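Local coordinates for Slr0280 protein (Synechocystis sp., PDB 5H3K) that is of unknown function but contains a domain of the phosphodiester glycosidase family, and so may act on sugar phosphodiesters, at residues Pro103-Arg111 and Thr252-Val260; Ala323-Asp331 and Ser583-Leu591. One frame throughout, in Å; residues are numbered along the deposited sequence.

Contact 1: residues Pro103-Arg111 and Thr252-Val260; sequences PVQWFSGDR and TLTSPFRLV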
loop_
_atom_site.group_PDB
_atom_site.type_symbol
_atom_site.label_atom_id
_atom_site.label_comp_id
_atom_site.label_asym_id
_atom_site.label_seq_id
_atom_site.Cartn_x
_atom_site.Cartn_y
_atom_site.Cartn_z
ATOM N N PRO A 103 -18.436 7.909 -15.591
ATOM C CA PRO A 103 -19.712 7.193 -15.714
ATOM C C PRO A 103 -19.896 6.157 -14.599
ATOM O O PRO A 103 -18.951 5.448 -14.223
ATOM C CB PRO A 103 -19.618 6.515 -17.084
ATOM C CG PRO A 103 -18.151 6.517 -17.438
ATOM C CD PRO A 103 -17.556 7.711 -16.757
ATOM N N VAL A 104 -21.109 6.087 -14.062
ATOM C CA VAL A 104 -21.392 5.215 -12.923
ATOM C C VAL A 104 -22.733 4.513 -13.115
ATOM O O VAL A 104 -23.573 4.971 -13.893
ATOM C CB VAL A 104 -21.407 5.991 -11.572
ATOM C CG1 VAL A 104 -20.039 6.647 -11.273
ATOM C CG2 VAL A 104 -22.527 7.038 -11.547
ATOM N N GLN A 105 -22.915 3.391 -12.424
ATOM C CA GLN A 105 -24.220 2.745 -12.320
ATOM C C GLN A 105 -24.556 2.554 -10.850
ATOM O O GLN A 105 -23.744 2.031 -10.084
ATOM C CB GLN A 105 -24.241 1.396 -13.052
ATOM C CG GLN A 105 -24.421 1.492 -14.564
ATOM C CD GLN A 105 -25.841 1.897 -14.981
ATOM O OE1 GLN A 105 -26.376 2.909 -14.520
ATOM N NE2 GLN A 105 -26.451 1.103 -15.863
ATOM N N TRP A 106 -25.740 3.006 -10.453
ATOM C CA TRP A 106 -26.195 2.855 -9.076
ATOM C C TRP A 106 -27.717 2.989 -9.045
ATOM O O TRP A 106 -28.258 4.098 -8.940
ATOM C CB TRP A 106 -25.524 3.884 -8.145
ATOM C CG TRP A 106 -25.835 3.666 -6.684
ATOM C CD1 TRP A 106 -25.326 2.693 -5.868
ATOM C CD2 TRP A 106 -26.738 4.438 -5.874
ATOM N NE1 TRP A 106 -25.862 2.812 -4.603
ATOM C CE2 TRP A 106 -26.723 3.869 -4.586
ATOM C CE3 TRP A 106 -27.551 5.542 -6.121
ATOM C CZ2 TRP A 106 -27.497 4.386 -3.547
ATOM C CZ3 TRP A 106 -28.317 6.052 -5.081
ATOM C CH2 TRP A 106 -28.285 5.474 -3.814
ATOM N N PHE A 107 -28.390 1.844 -9.143
ATOM C CA PHE A 107 -29.845 1.790 -9.232
ATOM C C PHE A 107 -30.346 2.747 -10.316
ATOM O O PHE A 107 -31.240 3.558 -10.087
ATOM C CB PHE A 107 -30.473 2.100 -7.879
ATOM C CG PHE A 107 -30.105 1.107 -6.799
ATOM C CD1 PHE A 107 -30.737 -0.126 -6.730
ATOM C CD2 PHE A 107 -29.129 1.407 -5.862
ATOM C CE1 PHE A 107 -30.408 -1.046 -5.738
ATOM C CE2 PHE A 107 -28.790 0.491 -4.869
ATOM C CZ PHE A 107 -29.435 -0.733 -4.809
ATOM N N SER A 108 -29.746 2.637 -11.492
ATOM C CA SER A 108 -30.086 3.491 -12.620
ATOM C C SER A 108 -30.326 2.681 -13.894
ATOM O O SER A 108 -29.589 1.739 -14.190
ATOM C CB SER A 108 -28.985 4.539 -12.832
ATOM O OG SER A 108 -27.690 4.006 -12.599
ATOM N N GLY A 109 -31.366 3.034 -14.644
ATOM C CA GLY A 109 -31.583 2.419 -15.945
ATOM C C GLY A 109 -30.537 2.895 -16.942
ATOM O O GLY A 109 -29.982 2.105 -17.717
ATOM N N ASP A 110 -30.266 4.198 -16.905
ATOM C CA ASP A 110 -29.248 4.823 -17.745
ATOM C C ASP A 110 -27.996 5.074 -16.931
ATOM O O ASP A 110 -28.089 5.366 -15.742
ATOM C CB ASP A 110 -29.759 6.168 -18.257
ATOM C CG ASP A 110 -31.022 6.036 -19.069
ATOM O OD1 ASP A 110 -31.127 5.052 -19.833
ATOM O OD2 ASP A 110 -31.905 6.912 -18.937
ATOM N N ARG A 111 -26.823 4.983 -17.553
ATOM C CA ARG A 111 -25.611 5.374 -16.839
ATOM C C ARG A 111 -25.626 6.889 -16.632
ATOM O O ARG A 111 -26.260 7.630 -17.384
ATOM C CB ARG A 111 -24.334 4.919 -17.558
ATOM C CG ARG A 111 -24.033 5.664 -18.857
ATOM C CD ARG A 111 -22.629 5.344 -19.370
ATOM N NE ARG A 111 -22.386 3.903 -19.435
ATOM C CZ ARG A 111 -21.258 3.353 -19.881
ATOM N NH1 ARG A 111 -20.265 4.127 -20.311
ATOM N NH2 ARG A 111 -21.125 2.029 -19.899
ATOM N N THR A 252 -26.192 -3.658 -9.087
ATOM C CA THR A 252 -27.559 -3.186 -8.889
ATOM C C THR A 252 -28.383 -3.285 -10.175
ATOM O O THR A 252 -27.828 -3.379 -11.273
ATOM C CB THR A 252 -27.600 -1.743 -8.357
ATOM O OG1 THR A 252 -27.091 -0.847 -9.354
ATOM C CG2 THR A 252 -26.772 -1.616 -7.081
ATOM N N LEU A 253 -29.706 -3.288 -10.020
ATOM C CA LEU A 253 -30.642 -3.301 -11.145
ATOM C C LEU A 253 -31.839 -2.445 -10.777
ATOM O O LEU A 253 -32.019 -2.096 -9.609
ATOM C CB LEU A 253 -31.107 -4.725 -11.452
ATOM C CG LEU A 253 -30.105 -5.707 -12.065
ATOM C CD1 LEU A 253 -30.715 -7.093 -12.217
ATOM C CD2 LEU A 253 -29.596 -5.198 -13.405
ATOM N N THR A 254 -32.659 -2.108 -11.771
ATOM C CA THR A 254 -33.890 -1.353 -11.532
ATOM C C THR A 254 -35.082 -2.105 -12.101
ATOM O O THR A 254 -34.915 -3.139 -12.759
ATOM C CB THR A 254 -33.853 0.050 -12.174
ATOM O OG1 THR A 254 -33.497 -0.067 -13.557
ATOM C CG2 THR A 254 -32.840 0.929 -11.474
ATOM N N SER A 255 -36.279 -1.579 -11.844
ATOM C CA SER A 255 -37.531 -2.164 -12.349
ATOM C C SER A 255 -37.621 -3.680 -12.189
ATOM O O SER A 255 -37.656 -4.405 -13.185
ATOM C CB SER A 255 -37.725 -1.791 -13.822
ATOM O OG SER A 255 -37.593 -0.390 -13.993
ATOM N N PRO A 256 -37.647 -4.169 -10.935
ATOM C CA PRO A 256 -37.623 -3.374 -9.708
ATOM C C PRO A 256 -36.196 -3.182 -9.196
ATOM O O PRO A 256 -35.278 -3.884 -9.644
ATOM C CB PRO A 256 -38.405 -4.257 -8.736
ATOM C CG PRO A 256 -37.987 -5.647 -9.133
ATOM C CD PRO A 256 -37.759 -5.609 -10.640
ATOM N N PHE A 257 -36.017 -2.233 -8.281
ATOM C CA PHE A 257 -34.720 -2.041 -7.630
ATOM C C PHE A 257 -34.263 -3.377 -7.029
ATOM O O PHE A 257 -35.034 -4.040 -6.324
ATOM C CB PHE A 257 -34.841 -1.024 -6.502
ATOM C CG PHE A 257 -35.155 0.378 -6.958
ATOM C CD1 PHE A 257 -36.233 1.064 -6.418
ATOM C CD2 PHE A 257 -34.355 1.021 -7.893
ATOM C CE1 PHE A 257 -36.527 2.358 -6.814
ATOM C CE2 PHE A 257 -34.641 2.326 -8.293
ATOM C CZ PHE A 257 -35.730 2.992 -7.756
ATOM N N ARG A 258 -33.019 -3.766 -7.306
ATOM C CA ARG A 258 -32.485 -5.028 -6.812
ATOM C C ARG A 258 -30.996 -4.906 -6.501
ATOM O O ARG A 258 -30.243 -4.292 -7.260
ATOM C CB ARG A 258 -32.672 -6.127 -7.865
ATOM C CG ARG A 258 -34.085 -6.706 -7.976
ATOM C CD ARG A 258 -34.255 -7.485 -9.270
ATOM N NE ARG A 258 -34.449 -6.590 -10.413
ATOM C CZ ARG A 258 -34.444 -6.981 -11.682
ATOM N NH1 ARG A 258 -34.241 -8.255 -11.983
ATOM N NH2 ARG A 258 -34.629 -6.088 -12.648
ATOM N N LEU A 259 -30.569 -5.483 -5.382
ATOM C CA LEU A 259 -29.146 -5.679 -5.156
ATOM C C LEU A 259 -28.858 -7.122 -5.538
ATOM O O LEU A 259 -29.464 -8.051 -4.999
ATOM C CB LEU A 259 -28.755 -5.414 -3.697
ATOM C CG LEU A 259 -27.243 -5.352 -3.434
ATOM C CD1 LEU A 259 -26.633 -4.110 -4.073
ATOM C CD2 LEU A 259 -26.914 -5.403 -1.948
ATOM N N VAL A 260 -27.951 -7.312 -6.492
ATOM C CA VAL A 260 -27.629 -8.642 -6.976
ATOM C C VAL A 260 -26.285 -9.083 -6.405
ATOM O O VAL A 260 -25.266 -8.417 -6.610
ATOM C CB VAL A 260 -27.561 -8.653 -8.509
ATOM C CG1 VAL A 260 -27.267 -10.051 -9.014
ATOM C CG2 VAL A 260 -28.866 -8.152 -9.087
#
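T252 meets F107 through both branches of its side chain where two β-hairpins touch loop to strand end. One hairpin joins strands 101-105 and 112-119. The other joins strands 247-253 and 258-264 of a four-stranded antiparallel sheet. With OG1 set between its own backbone N and carbonyl carbon (chi1 66°), T252 offers the hydroxyl to F107 N, which donates an almost straight hydrogen bond of 3.0 Å to OG1 (171°). The methyl CG2 meanwhile lies over one face of the F107 ring, a CH-pi contact 3.7 Å from the ring centroid. Threonine suits the place because it joins a polar and an apolar branch on one carbon.

F107 turns its edge to the indole of the preceding residue: F107 CD2 sits 3.6 Å above the W106 plane, over its centre. At the other ortho carbon of the ring, F107 CD1 approaches F257 CD2 at 4.0 Å, and F107 CZ lies 4.4 Å from L259 CD1. L171 and P174 add further apolar contacts to this ring, and W177 packs on both T252 and L259. An alanine here would keep the backbone N-H but take away the ring, which would probably open a gap between W106 and F257 and leave the T252 methyl without its aromatic face.

T254 brings its methyl close, CG2 lying 3.3 Å from F107 C. The turn that carries T254, with a cis peptide before P256, is held by R258, whose NE donates to P256 O and NH2 to T254 O, both acceptors close to the guanidinium plane. L253 CD1 lies over a face of that group. On the other hairpin, S108 OG accepts from W106 N at 3.1 Å, fixing the bend from which F107 projects.

Contact 2: residues Ala323-Asp331 and Ser583-Leu591; sequences APLVTIARD and SLALGGQLL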
loop_
_atom_site.group_PDB
_atom_site.type_symbol
_atom_site.label_atom_id
_atom_site.label_comp_id
_atom_site.label_asym_id
_atom_site.label_seq_id
_atom_site.Cartn_x
_atom_site.Cartn_y
_atom_site.Cartn_z
ATOM N N ALA A 323 1.972 -0.298 10.555
ATOM C CA ALA A 323 0.609 0.220 10.458
ATOM C C ALA A 323 -0.046 -0.319 9.185
ATOM O O ALA A 323 0.650 -0.634 8.222
ATOM C CB ALA A 323 0.631 1.759 10.440
ATOM N N PRO A 324 -1.384 -0.402 9.156
ATOM C CA PRO A 324 -2.015 -0.797 7.889
ATOM C C PRO A 324 -1.596 0.133 6.758
ATOM O O PRO A 324 -1.462 1.344 6.978
ATOM C CB PRO A 324 -3.514 -0.625 8.178
ATOM C CG PRO A 324 -3.619 -0.797 9.677
ATOM C CD PRO A 324 -2.376 -0.130 10.212
ATOM N N LEU A 325 -1.354 -0.430 5.575
ATOM C CA LEU A 325 -0.953 0.346 4.409
ATOM C C LEU A 325 -1.964 1.461 4.148
ATOM O O LEU A 325 -1.585 2.592 3.829
ATOM C CB LEU A 325 -0.830 -0.570 3.176
ATOM C CG LEU A 325 -0.409 -0.052 1.790
ATOM C CD1 LEU A 325 -1.547 0.615 1.040
ATOM C CD2 LEU A 325 0.810 0.892 1.842
ATOM N N VAL A 326 -3.246 1.146 4.282
ATOM C CA VAL A 326 -4.277 2.131 3.991
ATOM C C VAL A 326 -4.231 3.296 4.990
ATOM O O VAL A 326 -4.549 4.434 4.636
ATOM C CB VAL A 326 -5.690 1.493 3.901
ATOM C CG1 VAL A 326 -6.269 1.288 5.302
ATOM C CG2 VAL A 326 -6.611 2.369 3.044
ATOM N N THR A 327 -3.804 3.013 6.222
ATOM C CA THR A 327 -3.613 4.048 7.247
ATOM C C THR A 327 -2.395 4.910 6.928
ATOM O O THR A 327 -2.439 6.146 7.071
ATOM C CB THR A 327 -3.481 3.432 8.658
ATOM O OG1 THR A 327 -4.685 2.709 8.959
ATOM C CG2 THR A 327 -3.284 4.524 9.698
ATOM N N ILE A 328 -1.309 4.270 6.490
ATOM C CA ILE A 328 -0.145 5.020 6.025
ATOM C C ILE A 328 -0.569 5.962 4.897
ATOM O O ILE A 328 -0.255 7.150 4.931
ATOM C CB ILE A 328 0.993 4.083 5.536
ATOM C CG1 ILE A 328 1.512 3.214 6.699
ATOM C CG2 ILE A 328 2.121 4.895 4.897
ATOM C CD1 ILE A 328 2.556 2.151 6.279
ATOM N N ALA A 329 -1.309 5.432 3.914
ATOM C CA ALA A 329 -1.749 6.217 2.757
ATOM C C ALA A 329 -2.607 7.422 3.175
ATOM O O ALA A 329 -2.390 8.557 2.715
ATOM C CB ALA A 329 -2.530 5.323 1.764
ATOM N N ARG A 330 -3.588 7.180 4.036
ATOM C CA ARG A 330 -4.462 8.250 4.496
ATOM C C ARG A 330 -3.703 9.282 5.326
ATOM O O ARG A 330 -3.788 10.486 5.057
ATOM C CB ARG A 330 -5.642 7.687 5.311
ATOM C CG ARG A 330 -6.656 6.908 4.489
ATOM C CD ARG A 330 -7.504 6.023 5.382
ATOM N NE ARG A 330 -8.459 5.237 4.608
ATOM C CZ ARG A 330 -9.180 4.236 5.098
ATOM N NH1 ARG A 330 -9.038 3.861 6.364
ATOM N NH2 ARG A 330 -10.023 3.589 4.306
ATOM N N ASP A 331 -2.978 8.824 6.346
ATOM C CA ASP A 331 -2.350 9.750 7.284
ATOM C C ASP A 331 -1.227 10.586 6.660
ATOM O O ASP A 331 -1.009 11.731 7.051
ATOM C CB ASP A 331 -1.876 9.017 8.557
ATOM C CG ASP A 331 -3.041 8.438 9.393
ATOM O OD1 ASP A 331 -4.228 8.557 8.994
ATOM O OD2 ASP A 331 -2.755 7.844 10.458
ATOM N N SER A 583 -0.934 -4.908 -0.296
ATOM C CA SER A 583 -2.039 -3.957 -0.228
ATOM C C SER A 583 -1.717 -2.736 -1.090
ATOM O O SER A 583 -0.590 -2.231 -1.088
ATOM C CB SER A 583 -2.324 -3.577 1.234
ATOM O OG SER A 583 -1.105 -3.531 1.979
ATOM N N LEU A 584 -2.710 -2.286 -1.840
ATOM C CA LEU A 584 -2.531 -1.212 -2.813
ATOM C C LEU A 584 -3.666 -0.224 -2.607
ATOM O O LEU A 584 -4.836 -0.592 -2.753
ATOM C CB LEU A 584 -2.577 -1.799 -4.233
ATOM C CG LEU A 584 -2.603 -0.875 -5.451
ATOM C CD1 LEU A 584 -1.437 0.089 -5.380
ATOM C CD2 LEU A 584 -2.539 -1.712 -6.726
ATOM N N ALA A 585 -3.328 1.022 -2.250
ATOM C CA ALA A 585 -4.347 2.023 -1.913
ATOM C C ALA A 585 -4.390 3.129 -2.957
ATOM O O ALA A 585 -3.349 3.591 -3.425
ATOM C CB ALA A 585 -4.107 2.629 -0.511
ATOM N N LEU A 586 -5.599 3.561 -3.312
ATOM C CA LEU A 586 -5.775 4.655 -4.255
ATOM C C LEU A 586 -6.820 5.596 -3.681
ATOM O O LEU A 586 -7.927 5.167 -3.338
ATOM C CB LEU A 586 -6.216 4.122 -5.630
ATOM C CG LEU A 586 -6.482 5.189 -6.705
ATOM C CD1 LEU A 586 -5.181 5.877 -7.109
ATOM C CD2 LEU A 586 -7.199 4.591 -7.930
ATOM N N GLY A 587 -6.469 6.875 -3.567
ATOM C CA GLY A 587 -7.342 7.829 -2.900
ATOM C C GLY A 587 -7.679 7.396 -1.481
ATOM O O GLY A 587 -8.799 7.605 -1.007
ATOM N N GLY A 588 -6.722 6.763 -0.808
ATOM C CA GLY A 588 -6.921 6.342 0.571
ATOM C C GLY A 588 -7.873 5.170 0.795
ATOM O O GLY A 588 -8.438 5.040 1.888
ATOM N N GLN A 589 -8.049 4.324 -0.222
ATOM C CA GLN A 589 -8.853 3.107 -0.097
ATOM C C GLN A 589 -8.094 1.952 -0.708
ATOM O O GLN A 589 -7.434 2.123 -1.722
ATOM C CB GLN A 589 -10.205 3.234 -0.810
ATOM C CG GLN A 589 -11.031 4.455 -0.398
ATOM C CD GLN A 589 -11.532 4.390 1.035
ATOM O OE1 GLN A 589 -11.488 3.340 1.686
ATOM N NE2 GLN A 589 -12.024 5.521 1.531
ATOM N N LEU A 590 -8.202 0.765 -0.112
ATOM C CA LEU A 590 -7.580 -0.422 -0.711
ATOM C C LEU A 590 -8.321 -0.875 -1.954
ATOM O O LEU A 590 -9.557 -0.961 -1.956
ATOM C CB LEU A 590 -7.539 -1.591 0.281
ATOM C CG LEU A 590 -6.606 -1.525 1.483
ATOM C CD1 LEU A 590 -6.572 -2.905 2.190
ATOM C CD2 LEU A 590 -5.213 -1.071 1.072
ATOM N N LEU A 591 -7.572 -1.188 -3.005
ATOM C CA LEU A 591 -8.162 -1.610 -4.275
ATOM C C LEU A 591 -8.239 -3.121 -4.404
ATOM O O LEU A 591 -9.124 -3.647 -5.077
ATOM C CB LEU A 591 -7.325 -1.087 -5.449
ATOM C CG LEU A 591 -7.237 0.422 -5.688
ATOM C CD1 LEU A 591 -6.488 0.690 -6.987
ATOM C CD2 LEU A 591 -8.639 1.008 -5.740
HETATM O O HOH W 1 -1.616 -3.233 4.734
#
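S583 OG lies 3.2 Å from L325 CB, at the first turn of helix 325-331. A water bridges the same pair, accepting from L325 N and donating to S583 OG. The hydroxyl is also hydrogen-bonded to S581 O, so a small polar residue suits the spot.

A585 comes next on the helix-facing side, with A585 CB 3.6 Å from L325 CD1 and 3.9 Å from A329 CB. L325 reaches it because CG is anti to the backbone N (chi1 -179°). Alanine on both sides lets helix and strand approach closely: their axes come within 8.3 Å, crossing at -32°.

G587 and G588 form the two-residue type I' turn of a β-hairpin, with positive phi at both positions. Glycine also suits G588 because a CB would probably crowd R330 CG. G588 O accepts from R330 NE at 2.7 Å, with a weak bond from R330 NH2.

Q589 OE1 accepts from R330 NH2 at 3.0 Å. OE1 lies in the guanidinium plane, yet the nitrogen stands above the amide plane. Q589 NE2 is bonded to P64 O. V326 CG2 packs over one face of the guanidinium, shielding this polar grip from that side.

L590 closes the apolar patch, its CD2 3.8 Å from V326 CB.

The hairpin thus lies with helix 325-331 against one side, while strand 336-339 pairs with 584-586, strand 291-300 packs against L584 and L591, and helix 82-89 touches Q589.

Overall arrangement
Contact 2 lies in the core, its centre 5 Å from that of the chain, whereas contact 1 is peripheral, 31 Å from that centre and only partly buried. Their own centres are 29 Å apart and they do not touch; both segments of contact 1 come earlier in the chain than either segment of contact 2. They share no strand or helix: contact 1 brings together hairpins of two different sheets, while contact 2 packs a helix on a hairpin. Aromatic rings and a threonine hydroxyl carry the outer contact. The inner one combines small and branched aliphatic residues with an arginine bonded to a glycine carbonyl and a glutamine amide.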